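Side-chain contacts in sugar phosphate isomerase/epimerase (Parabacteroides distasonis, PDB 3L23), which binds a magnesium ion in a xylose isomerase-like TIM barrel and probably acts as an isomerase or epimerase on a sugar or a related substrate: residues A[131-136]-A[196-201]; A[169-174]-A[218-223]; A[247-250]-A[256-259]; A[276-279]-A[284-287]. All coordinates share one frame; numbering follows the deposited sequence. Where two conformers were deposited one is given.

Interaction 1: residues A[131-136]-A[196-201]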
loop_
_atom_site.group_PDB
_atom_site.type_symbol
_atom_site.label_atom_id
_atom_site.label_comp_id
_atom_site.label_asym_id
_atom_site.label_seq_id
_atom_site.Cartn_x
_atom_site.Cartn_y
_atom_site.Cartn_z
ATOM N N PRO A 131 -7.586 -4.798 -9.578
ATOM C CA PRO A 131 -7.920 -5.613 -10.738
ATOM C C PRO A 131 -8.862 -4.881 -11.685
ATOM O O PRO A 131 -9.378 -3.813 -11.375
ATOM C CB PRO A 131 -8.633 -6.852 -10.142
ATOM C CG PRO A 131 -8.343 -6.852 -8.725
ATOM C CD PRO A 131 -8.038 -5.421 -8.319
ATOM N N THR A 132 -9.043 -5.447 -12.854
ATOM C CA THR A 132 -10.026 -4.912 -13.775
ATOM C C THR A 132 -11.435 -5.014 -13.178
ATOM O O THR A 132 -11.910 -6.129 -12.921
ATOM C CB THR A 132 -10.000 -5.704 -15.084
ATOM O OG1 THR A 132 -8.694 -5.596 -15.665
ATOM C CG2 THR A 132 -11.047 -5.195 -16.076
ATOM N N ILE A 133 -12.088 -3.867 -12.966
ATOM C CA ILE A 133 -13.453 -3.809 -12.452
ATOM C C ILE A 133 -14.251 -2.747 -13.243
ATOM O O ILE A 133 -13.921 -1.546 -13.152
ATOM C CB ILE A 133 -13.520 -3.457 -10.968
ATOM C CG1 ILE A 133 -12.736 -4.485 -10.113
ATOM C CG2 ILE A 133 -14.986 -3.351 -10.526
ATOM C CD1 ILE A 133 -12.474 -4.071 -8.640
ATOM N N THR A 134 -15.232 -3.189 -14.022
ATOM C CA THR A 134 -16.118 -2.286 -14.774
ATOM C C THR A 134 -17.611 -2.456 -14.487
ATOM O O THR A 134 -18.447 -1.700 -15.032
ATOM C CB THR A 134 -15.881 -2.435 -16.279
ATOM O OG1 THR A 134 -16.240 -3.746 -16.700
ATOM C CG2 THR A 134 -14.421 -2.198 -16.610
ATOM N N THR A 135 -17.958 -3.469 -13.698
ATOM C CA THR A 135 -19.350 -3.813 -13.429
ATOM C C THR A 135 -19.473 -4.205 -11.948
ATOM O O THR A 135 -18.480 -4.532 -11.295
ATOM C CB THR A 135 -19.866 -4.995 -14.282
ATOM O OG1 THR A 135 -19.157 -6.208 -13.923
ATOM C CG2 THR A 135 -19.743 -4.725 -15.803
ATOM N N HIS A 136 -20.715 -4.205 -11.451
ATOM C CA HIS A 136 -21.005 -4.628 -10.088
ATOM C C HIS A 136 -20.577 -6.088 -9.933
ATOM O O HIS A 136 -19.981 -6.442 -8.971
ATOM C CB HIS A 136 -22.511 -4.467 -9.735
ATOM C CG HIS A 136 -22.963 -3.039 -9.581
ATOM N ND1 HIS A 136 -23.474 -2.290 -10.626
ATOM C CD2 HIS A 136 -22.996 -2.227 -8.490
ATOM C CE1 HIS A 136 -23.781 -1.076 -10.185
ATOM N NE2 HIS A 136 -23.504 -1.013 -8.892
ATOM N N ASP A 196 -22.350 3.358 -8.235
ATOM C CA ASP A 196 -21.658 3.185 -6.969
ATOM C C ASP A 196 -20.168 3.245 -7.161
ATOM O O ASP A 196 -19.663 2.650 -8.109
ATOM C CB ASP A 196 -21.996 1.817 -6.417
ATOM C CG ASP A 196 -23.454 1.642 -6.208
ATOM O OD1 ASP A 196 -23.982 2.330 -5.313
ATOM O OD2 ASP A 196 -24.087 0.845 -6.952
ATOM N N GLN A 197 -19.455 3.904 -6.239
ATOM C CA GLN A 197 -18.016 3.906 -6.292
ATOM C C GLN A 197 -17.501 2.497 -6.006
ATOM O O GLN A 197 -17.955 1.834 -5.062
ATOM C CB GLN A 197 -17.424 4.908 -5.292
ATOM C CG GLN A 197 -17.820 6.362 -5.621
ATOM C CD GLN A 197 -17.179 7.402 -4.728
ATOM O OE1 GLN A 197 -16.764 8.462 -5.215
ATOM N NE2 GLN A 197 -17.062 7.091 -3.416
ATOM N N ILE A 198 -16.528 2.064 -6.796
ATOM C CA ILE A 198 -15.909 0.741 -6.584
ATOM C C ILE A 198 -15.443 0.551 -5.156
ATOM O O ILE A 198 -15.686 -0.490 -4.564
ATOM C CB ILE A 198 -14.765 0.466 -7.627
ATOM C CG1 ILE A 198 -15.348 0.318 -9.021
ATOM C CG2 ILE A 198 -13.961 -0.804 -7.265
ATOM C CD1 ILE A 198 -14.321 0.514 -10.132
ATOM N N TYR A 199 -14.771 1.544 -4.568
ATOM C CA TYR A 199 -14.264 1.405 -3.202
ATOM C C TYR A 199 -15.381 1.109 -2.185
ATOM O O TYR A 199 -15.185 0.321 -1.222
ATOM C CB TYR A 199 -13.512 2.681 -2.829
ATOM C CG TYR A 199 -12.540 2.573 -1.666
ATOM C CD1 TYR A 199 -11.357 1.833 -1.779
ATOM C CD2 TYR A 199 -12.799 3.211 -0.455
ATOM C CE1 TYR A 199 -10.470 1.746 -0.719
ATOM C CE2 TYR A 199 -11.903 3.126 0.595
ATOM C CZ TYR A 199 -10.766 2.402 0.468
ATOM O OH TYR A 199 -9.865 2.284 1.507
ATOM N N ASP A 200 -16.519 1.782 -2.347
ATOM C CA ASP A 200 -17.694 1.517 -1.489
ATOM C C ASP A 200 -18.189 0.083 -1.620
ATOM O O ASP A 200 -18.569 -0.517 -0.626
ATOM C CB ASP A 200 -18.781 2.538 -1.742
ATOM C CG ASP A 200 -18.323 3.914 -1.376
ATOM O OD1 ASP A 200 -17.562 3.996 -0.401
ATOM O OD2 ASP A 200 -18.677 4.898 -2.034
ATOM N N LEU A 201 -18.154 -0.475 -2.826
ATOM C CA LEU A 201 -18.507 -1.863 -3.032
ATOM C C LEU A 201 -17.472 -2.778 -2.368
ATOM O O LEU A 201 -17.826 -3.839 -1.832
ATOM C CB LEU A 201 -18.639 -2.196 -4.527
ATOM C CG LEU A 201 -19.692 -1.414 -5.327
ATOM C CD1 LEU A 201 -19.562 -1.715 -6.810
ATOM C CD2 LEU A 201 -21.101 -1.678 -4.776
#
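The imidazole of H136 meets the carboxylate of D196 at its edge: NE2 donates to OD2 over 2.7 Å, and the acceptor lies close to the ring plane. The bond is nearly straight, 163° at the hydrogen, and OD2 takes it on its anti lone pair, the one facing away from OD1. The two flat groups are strongly twisted against each other, their planes 78° apart, so the carboxylate stands across the ring's edge. L201 reaches the same ring obliquely, its CD1 3.9 Å from CD2 of H136. Histidine suits this partly exposed place because it offers an N-H to the acid and the ring carbon CD2 to the leucine. H136 opens the long helix 136-155 that follows a strand of the TIM barrel; D196 lies on the short strand 196-197, antiparallel to 173-174, and I198 begins helix 198-205. T135, just before the first helix, caps it through OG1 to the backbone N of E138. Alongside, two branched side chains cross: CD1 of I133 lies 3.8 Å from CG2 of I198, while CD1 of I198 rests against CG2 of I133 at 3.9 Å. In I198 the chi1 of -68° places CG1 beside the backbone N, and the extended chi2 then carries CD1 to I133. V174 also touches I198 and L201, and A139 touches I133 and L201.

Interaction 2: residues A[169-174]-A[218-223]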
loop_
_atom_site.group_PDB
_atom_site.type_symbol
_atom_site.label_atom_id
_atom_site.label_comp_id
_atom_site.label_asym_id
_atom_site.label_seq_id
_atom_site.Cartn_x
_atom_site.Cartn_y
_atom_site.Cartn_z
HETATM N N MSE A 169 -8.618 5.003 -9.081
HETATM C CA MSE A 169 -9.544 4.271 -9.942
HETATM C C MSE A 169 -10.689 3.658 -9.152
HETATM O O MSE A 169 -11.756 3.397 -9.709
HETATM C CB MSE A 169 -8.856 3.134 -10.732
HETATM C CG MSE A 169 -7.734 3.522 -11.695
HETATM SE SE MSE A 169 -6.012 3.682 -10.671
HETATM C CE MSE A 169 -6.286 2.273 -9.438
ATOM N N GLU A 170 -10.439 3.362 -7.887
ATOM C CA GLU A 170 -11.459 2.765 -7.002
ATOM C C GLU A 170 -12.619 3.734 -6.775
ATOM O O GLU A 170 -13.681 3.345 -6.297
ATOM C CB GLU A 170 -10.835 2.343 -5.673
ATOM C CG GLU A 170 -9.811 1.230 -5.745
ATOM C CD GLU A 170 -8.408 1.635 -6.136
ATOM O OE1 GLU A 170 -8.147 2.805 -6.500
ATOM O OE2 GLU A 170 -7.527 0.765 -5.972
ATOM N N PHE A 171 -12.413 5.016 -7.063
ATOM C CA PHE A 171 -13.512 5.978 -6.918
ATOM C C PHE A 171 -14.284 6.201 -8.193
ATOM O O PHE A 171 -15.244 6.964 -8.208
ATOM C CB PHE A 171 -12.992 7.255 -6.245
ATOM C CG PHE A 171 -12.429 6.968 -4.915
ATOM C CD1 PHE A 171 -13.258 6.716 -3.840
ATOM C CD2 PHE A 171 -11.051 6.801 -4.741
ATOM C CE1 PHE A 171 -12.725 6.354 -2.620
ATOM C CE2 PHE A 171 -10.530 6.477 -3.546
ATOM C CZ PHE A 171 -11.352 6.233 -2.473
ATOM N N ASN A 172 -13.889 5.535 -9.279
ATOM C CA ASN A 172 -14.743 5.468 -10.451
ATOM C C ASN A 172 -16.049 4.733 -10.081
ATOM O O ASN A 172 -16.061 3.863 -9.232
ATOM C CB ASN A 172 -14.093 4.677 -11.582
ATOM C CG ASN A 172 -12.908 5.379 -12.225
ATOM O OD1 ASN A 172 -12.769 6.594 -12.187
ATOM N ND2 ASN A 172 -12.054 4.586 -12.840
ATOM N N ARG A 173 -17.137 5.065 -10.757
ATOM C CA ARG A 173 -18.411 4.495 -10.411
ATOM C C ARG A 173 -18.756 3.422 -11.429
ATOM O O ARG A 173 -18.439 3.556 -12.606
ATOM C CB ARG A 173 -19.505 5.583 -10.367
ATOM C CG ARG A 173 -19.294 6.586 -9.238
ATOM C CD ARG A 173 -20.273 7.781 -9.282
ATOM N NE ARG A 173 -19.986 8.682 -8.167
ATOM C CZ ARG A 173 -20.471 8.560 -6.935
ATOM N NH1 ARG A 173 -21.322 7.596 -6.624
ATOM N NH2 ARG A 173 -20.094 9.423 -6.002
ATOM N N VAL A 174 -19.371 2.351 -10.974
ATOM C CA VAL A 174 -19.944 1.396 -11.903
ATOM C C VAL A 174 -21.410 1.769 -12.000
ATOM O O VAL A 174 -22.143 1.806 -10.995
ATOM C CB VAL A 174 -19.699 -0.068 -11.481
ATOM C CG1 VAL A 174 -18.242 -0.319 -11.458
ATOM C CG2 VAL A 174 -20.294 -0.387 -10.139
ATOM N N TYR A 218 -3.509 10.658 -0.461
ATOM C CA TYR A 218 -3.369 11.478 -1.653
ATOM C C TYR A 218 -4.265 10.942 -2.781
ATOM O O TYR A 218 -4.998 11.708 -3.452
ATOM C CB TYR A 218 -1.926 11.485 -2.151
ATOM C CG TYR A 218 -1.712 12.118 -3.510
ATOM C CD1 TYR A 218 -1.665 13.507 -3.697
ATOM C CD2 TYR A 218 -1.560 11.329 -4.680
ATOM C CE1 TYR A 218 -1.421 14.055 -4.934
ATOM C CE2 TYR A 218 -1.334 11.868 -5.867
ATOM C CZ TYR A 218 -1.271 13.244 -6.034
ATOM O OH TYR A 218 -1.047 13.824 -7.237
ATOM N N TRP A 219 -4.170 9.636 -3.035
ATOM C CA TRP A 219 -4.940 9.104 -4.137
ATOM C C TRP A 219 -6.431 9.149 -3.858
ATOM O O TRP A 219 -7.233 9.190 -4.780
ATOM C CB TRP A 219 -4.470 7.697 -4.539
ATOM C CG TRP A 219 -3.171 7.776 -5.279
ATOM C CD1 TRP A 219 -1.949 7.449 -4.810
ATOM C CD2 TRP A 219 -2.975 8.264 -6.615
ATOM N NE1 TRP A 219 -1.002 7.711 -5.743
ATOM C CE2 TRP A 219 -1.603 8.185 -6.882
ATOM C CE3 TRP A 219 -3.829 8.743 -7.603
ATOM C CZ2 TRP A 219 -1.051 8.586 -8.089
ATOM C CZ3 TRP A 219 -3.302 9.117 -8.829
ATOM C CH2 TRP A 219 -1.904 9.067 -9.056
ATOM N N THR A 220 -6.826 9.152 -2.600
ATOM C CA THR A 220 -8.247 9.357 -2.202
ATOM C C THR A 220 -8.730 10.736 -2.628
ATOM O O THR A 220 -9.772 10.891 -3.314
ATOM C CB THR A 220 -8.479 9.093 -0.675
ATOM O OG1 THR A 220 -8.007 7.776 -0.379
ATOM C CG2 THR A 220 -9.978 9.195 -0.308
ATOM N N VAL A 221 -7.922 11.750 -2.325
ATOM C CA VAL A 221 -8.219 13.094 -2.783
ATOM C C VAL A 221 -8.242 13.191 -4.330
ATOM O O VAL A 221 -9.116 13.846 -4.907
ATOM C CB VAL A 221 -7.248 14.118 -2.125
ATOM C CG1 VAL A 221 -7.425 15.546 -2.708
ATOM C CG2 VAL A 221 -7.413 14.088 -0.545
HETATM N N MSE A 222 -7.346 12.467 -4.992
HETATM C CA MSE A 222 -7.274 12.458 -6.461
HETATM C C MSE A 222 -8.422 11.695 -7.055
HETATM O O MSE A 222 -8.654 11.760 -8.292
HETATM C CB MSE A 222 -5.957 11.853 -6.924
HETATM C CG MSE A 222 -4.758 12.694 -6.614
HETATM SE SE MSE A 222 -4.594 14.290 -7.645
HETATM C CE MSE A 222 -3.929 13.287 -9.159
ATOM N N GLY A 223 -9.162 10.979 -6.200
ATOM C CA GLY A 223 -10.438 10.380 -6.586
ATOM C C GLY A 223 -11.682 11.162 -6.176
ATOM O O GLY A 223 -12.790 10.599 -6.146
#
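With CG anti to its carbonyl carbon (chi1 -59°) and the ring turned by chi2 to -76°, F171 lays its side chain against T220 of helix 217-222 and the nearby G223. In T220 the chi1 of -55° sets OG1 beside the backbone N and sends the methyl CG2 out to the ring, 3.9 Å from CZ of F171. Next to it, CE2 of F171 comes within 3.9 Å of the CA of T220. At the root of the side chain, CB of F171 lies 3.4 Å from the carbonyl O of G223, which approaches the ring obliquely. Glycine suits this place because a beta carbon would point at F171 and run into CD2. No hydrogen bond joins the two segments; the contact is one of fit. It links the 3-10 turn and short strand that follow barrel strand 162-165 to the helix that follows the neighbouring strand 211-216, on the metal-binding side of the TIM barrel: D216, a magnesium ligand, sits just before helix 217-222, and the side chain of W219 comes within about 4 Å of the ion. Threonine serves both sides, its methyl meeting the phenyl ring while OG1 bonds to O of D216 and ND2 of N166. Replacing F171 with an alanine would probably open a gap beside T220 and G223 and leave that methyl without its aromatic partner. The ring of Y199 also meets F171, with Q197 and N225 touching it as well.

Interaction 3: residues A[247-250]-A[256-259]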
loop_
_atom_site.group_PDB
_atom_site.type_symbol
_atom_site.label_atom_id
_atom_site.label_comp_id
_atom_site.label_asym_id
_atom_site.label_seq_id
_atom_site.Cartn_x
_atom_site.Cartn_y
_atom_site.Cartn_z
ATOM N N ALA A 247 4.087 16.030 -4.219
ATOM C CA ALA A 247 5.538 15.811 -4.123
ATOM C C ALA A 247 5.958 15.997 -2.672
ATOM O O ALA A 247 5.452 15.297 -1.822
ATOM C CB ALA A 247 6.301 16.744 -5.065
ATOM N N VAL A 248 6.868 16.920 -2.356
ATOM C CA VAL A 248 7.228 17.100 -0.959
ATOM C C VAL A 248 6.018 17.575 -0.140
ATOM O O VAL A 248 5.272 18.484 -0.557
ATOM C CB VAL A 248 8.422 18.080 -0.801
ATOM C CG1 VAL A 248 8.640 18.390 0.665
ATOM C CG2 VAL A 248 9.646 17.447 -1.494
ATOM N N PHE A 249 5.845 16.959 1.036
ATOM C CA PHE A 249 4.728 17.280 1.912
ATOM C C PHE A 249 4.605 18.774 2.164
ATOM O O PHE A 249 5.596 19.474 2.471
ATOM C CB PHE A 249 4.835 16.597 3.261
ATOM C CG PHE A 249 4.824 15.101 3.239
ATOM C CD1 PHE A 249 4.428 14.352 2.126
ATOM C CD2 PHE A 249 5.196 14.431 4.363
ATOM C CE1 PHE A 249 4.420 12.983 2.172
ATOM C CE2 PHE A 249 5.170 13.066 4.437
ATOM C CZ PHE A 249 4.751 12.335 3.375
ATOM N N GLY A 250 3.375 19.275 2.026
ATOM C CA GLY A 250 3.075 20.661 2.310
ATOM C C GLY A 250 3.373 21.691 1.255
ATOM O O GLY A 250 3.124 22.847 1.464
ATOM N N ASN A 256 -4.683 18.289 3.678
ATOM C CA ASN A 256 -4.765 18.831 5.018
ATOM C C ASN A 256 -4.169 17.775 5.966
ATOM O O ASN A 256 -4.890 16.954 6.562
ATOM C CB ASN A 256 -6.204 19.142 5.413
ATOM C CG ASN A 256 -6.279 19.883 6.754
ATOM O OD1 ASN A 256 -5.321 19.892 7.520
ATOM N ND2 ASN A 256 -7.388 20.557 6.996
ATOM N N PHE A 257 -2.856 17.788 6.102
ATOM C CA PHE A 257 -2.212 16.791 6.975
ATOM C C PHE A 257 -2.567 16.958 8.474
ATOM O O PHE A 257 -2.675 15.947 9.175
ATOM C CB PHE A 257 -0.709 16.756 6.742
ATOM C CG PHE A 257 -0.335 16.227 5.406
ATOM C CD1 PHE A 257 -0.718 14.942 5.015
ATOM C CD2 PHE A 257 0.362 17.027 4.513
ATOM C CE1 PHE A 257 -0.342 14.476 3.747
ATOM C CE2 PHE A 257 0.714 16.575 3.259
ATOM C CZ PHE A 257 0.385 15.306 2.893
ATOM N N GLU A 258 -2.806 18.176 8.942
ATOM C CA GLU A 258 -3.201 18.354 10.346
ATOM C C GLU A 258 -4.471 17.561 10.637
ATOM O O GLU A 258 -4.528 16.832 11.620
ATOM C CB GLU A 258 -3.351 19.833 10.705
ATOM C CG GLU A 258 -3.700 20.073 12.177
ATOM C CD GLU A 258 -3.759 21.531 12.551
ATOM O OE1 GLU A 258 -3.571 22.415 11.674
ATOM O OE2 GLU A 258 -3.987 21.806 13.745
HETATM N N MSE A 259 -5.484 17.692 9.786
HETATM C CA MSE A 259 -6.747 16.979 9.973
HETATM C C MSE A 259 -6.589 15.487 9.757
HETATM O O MSE A 259 -7.197 14.690 10.468
HETATM C CB MSE A 259 -7.856 17.585 9.065
HETATM C CG MSE A 259 -9.227 17.077 9.319
HETATM SE SE MSE A 259 -9.948 17.733 11.011
HETATM C CE MSE A 259 -10.430 15.920 11.685
#
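F249 and G250 come up against F257 where the loop 247-250 runs past the start of helix 257-267, the nearest pair of CA atoms, those of G250 and F257, being 8.0 Å apart. G250 turns the chain at a positive phi of 82°, a conformation glycine adopts readily because it lacks a beta carbon. Its backbone N lies at the edge of the F257 ring, 4.0 Å from CE2, and its hydrogen bond goes to OD2 of D245. The same CE2 of F257 is 4.1 Å from CB of F249. The two phenyl rings pack obliquely, with centroids 5.3 Å apart and planes inclined by 45°. Phenylalanine suits both places, since each ring is buried and also touches I243 of the barrel strand 238-243; C292 and L296 of helix 285-298 add to the cover of F249. At the helix start N256 is the N-cap: its OD1 accepts from N of M259 at 3.2 Å, the donor standing well above the carbonyl plane. The whole forms a strand-to-helix connection of a TIM barrel, in which the loop leaving strand 238-243, the strand that carries the magnesium ligand H242, folds its aromatic side chain against the first turn of the following helix.

Interaction 4: residues A[276-279]-A[284-287]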
loop_
_atom_site.group_PDB
_atom_site.type_symbol
_atom_site.label_atom_id
_atom_site.label_comp_id
_atom_site.label_asym_id
_atom_site.label_seq_id
_atom_site.Cartn_x
_atom_site.Cartn_y
_atom_site.Cartn_z
ATOM N N LEU A 276 6.456 8.951 -1.832
ATOM C CA LEU A 276 6.838 10.056 -2.708
ATOM C C LEU A 276 6.965 9.529 -4.130
ATOM O O LEU A 276 7.728 8.600 -4.364
ATOM C CB LEU A 276 8.173 10.657 -2.230
ATOM C CG LEU A 276 8.717 11.834 -2.994
ATOM C CD1 LEU A 276 7.801 13.030 -2.753
ATOM C CD2 LEU A 276 10.194 12.097 -2.657
ATOM N N GLU A 277 6.221 10.079 -5.077
ATOM C CA GLU A 277 6.385 9.632 -6.460
ATOM C C GLU A 277 7.543 10.401 -7.099
ATOM O O GLU A 277 8.236 11.159 -6.415
ATOM C CB GLU A 277 5.037 9.603 -7.248
ATOM C CG GLU A 277 4.320 10.851 -7.599
ATOM C CD GLU A 277 2.927 10.473 -8.151
ATOM O OE1 GLU A 277 2.858 9.828 -9.223
ATOM O OE2 GLU A 277 1.921 10.753 -7.474
ATOM N N GLN A 278 7.825 10.144 -8.373
ATOM C CA GLN A 278 8.935 10.758 -9.054
ATOM C C GLN A 278 8.944 12.269 -8.886
ATOM O O GLN A 278 7.946 12.938 -9.130
ATOM C CB GLN A 278 8.850 10.415 -10.535
ATOM C CG GLN A 278 9.815 11.147 -11.395
ATOM C CD GLN A 278 11.243 10.861 -11.060
ATOM O OE1 GLN A 278 11.633 9.696 -10.933
ATOM N NE2 GLN A 278 12.065 11.924 -10.960
HETATM N N MSE A 279 10.063 12.799 -8.426
HETATM C CA MSE A 279 10.168 14.249 -8.254
HETATM C C MSE A 279 9.971 14.956 -9.595
HETATM O O MSE A 279 10.554 14.564 -10.608
HETATM C CB MSE A 279 11.496 14.611 -7.590
HETATM C CG MSE A 279 11.589 14.215 -6.114
HETATM SE SE MSE A 279 10.423 15.165 -4.937
HETATM C CE MSE A 279 11.504 16.775 -4.753
ATOM N N THR A 284 16.621 14.498 -6.697
ATOM C CA THR A 284 16.615 13.060 -6.401
ATOM C C THR A 284 15.493 12.660 -5.460
ATOM O O THR A 284 14.945 13.474 -4.733
ATOM C CB THR A 284 17.937 12.597 -5.744
ATOM O OG1 THR A 284 18.087 13.176 -4.424
ATOM C CG2 THR A 284 19.115 12.907 -6.673
ATOM N N GLN A 285 15.137 11.381 -5.482
ATOM C CA GLN A 285 14.166 10.853 -4.535
ATOM C C GLN A 285 14.684 10.925 -3.095
ATOM O O GLN A 285 13.924 11.229 -2.167
ATOM C CB GLN A 285 13.801 9.407 -4.871
ATOM C CG GLN A 285 13.166 9.176 -6.252
ATOM C CD GLN A 285 11.958 10.056 -6.480
ATOM O OE1 GLN A 285 12.018 10.925 -7.329
ATOM N NE2 GLN A 285 10.864 9.816 -5.759
ATOM N N PHE A 286 15.986 10.663 -2.886
ATOM C CA PHE A 286 16.537 10.751 -1.516
ATOM C C PHE A 286 16.348 12.169 -0.951
ATOM O O PHE A 286 16.020 12.316 0.220
ATOM C CB PHE A 286 17.997 10.303 -1.418
ATOM C CG PHE A 286 18.169 8.861 -0.975
ATOM C CD1 PHE A 286 18.251 8.534 0.383
ATOM C CD2 PHE A 286 18.284 7.841 -1.909
ATOM C CE1 PHE A 286 18.430 7.211 0.785
ATOM C CE2 PHE A 286 18.458 6.521 -1.496
ATOM C CZ PHE A 286 18.535 6.229 -0.126
ATOM N N ALA A 287 16.566 13.186 -1.785
ATOM C CA ALA A 287 16.426 14.579 -1.364
ATOM C C ALA A 287 14.967 14.857 -0.968
ATOM O O ALA A 287 14.694 15.432 0.080
ATOM C CB ALA A 287 16.947 15.543 -2.468
HETATM O O HOH W 1 14.174 11.730 -8.900
#
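The loop leaving barrel strand 272-274, just beyond the magnesium ligand E275, is tied to the start of the next TIM-barrel helix by the amide of Q285. Its NE2 donates to O of E277 at 3.0 Å, nearly straight but from well above that carbonyl's plane. On its other side OE1 accepts from N of M279 at 2.9 Å, in the carbonyl plane and on a lone pair. The bend at chi2 (-54°) folds the chain of Q285 so that its amide reaches the loop. A water bridges OE1 of Q285 to NE2 of Q278, whose amide also donates to O of M279. Carbon atoms pack beside the amide: CG of selenomethionine M279 is 3.5 Å from OE1 of Q285, and CD2 of L276 is 3.9 Å from NE2 of Q285. T284 is the helix N-cap, OG1 accepting from N of A287. A leucine in place of Q285 would probably leave O of E277 and N of M279 without these mates and the loop less firmly held. Glutamine suits this buried site because one neutral amide both gives and takes; with O of S21 as a second acceptor for NE2, its donor and acceptor ends are satisfied without burying a charge.

Overall arrangement
All four contacts lie in loops, short strands and helix ends around one TIM barrel, spread from the loop after strand 124-127 to the start of helix 285-298. Interactions 1 and 2 alternate along the chain and share the small antiparallel sheet of strands 173-174 and 196-197, with centres 11 Å apart. Interactions 3 and then 4 follow in series, 16 Å apart between centres, and touch where V248 and A247 meet M279 and L276. W219 and Y218 of interaction 2 also pack on E277, joining it to interaction 4, although their centres are 23 Å apart. Interactions 2, 3 and 4 thus connect elements next to the magnesium ligands, whereas interaction 1 lies away from them.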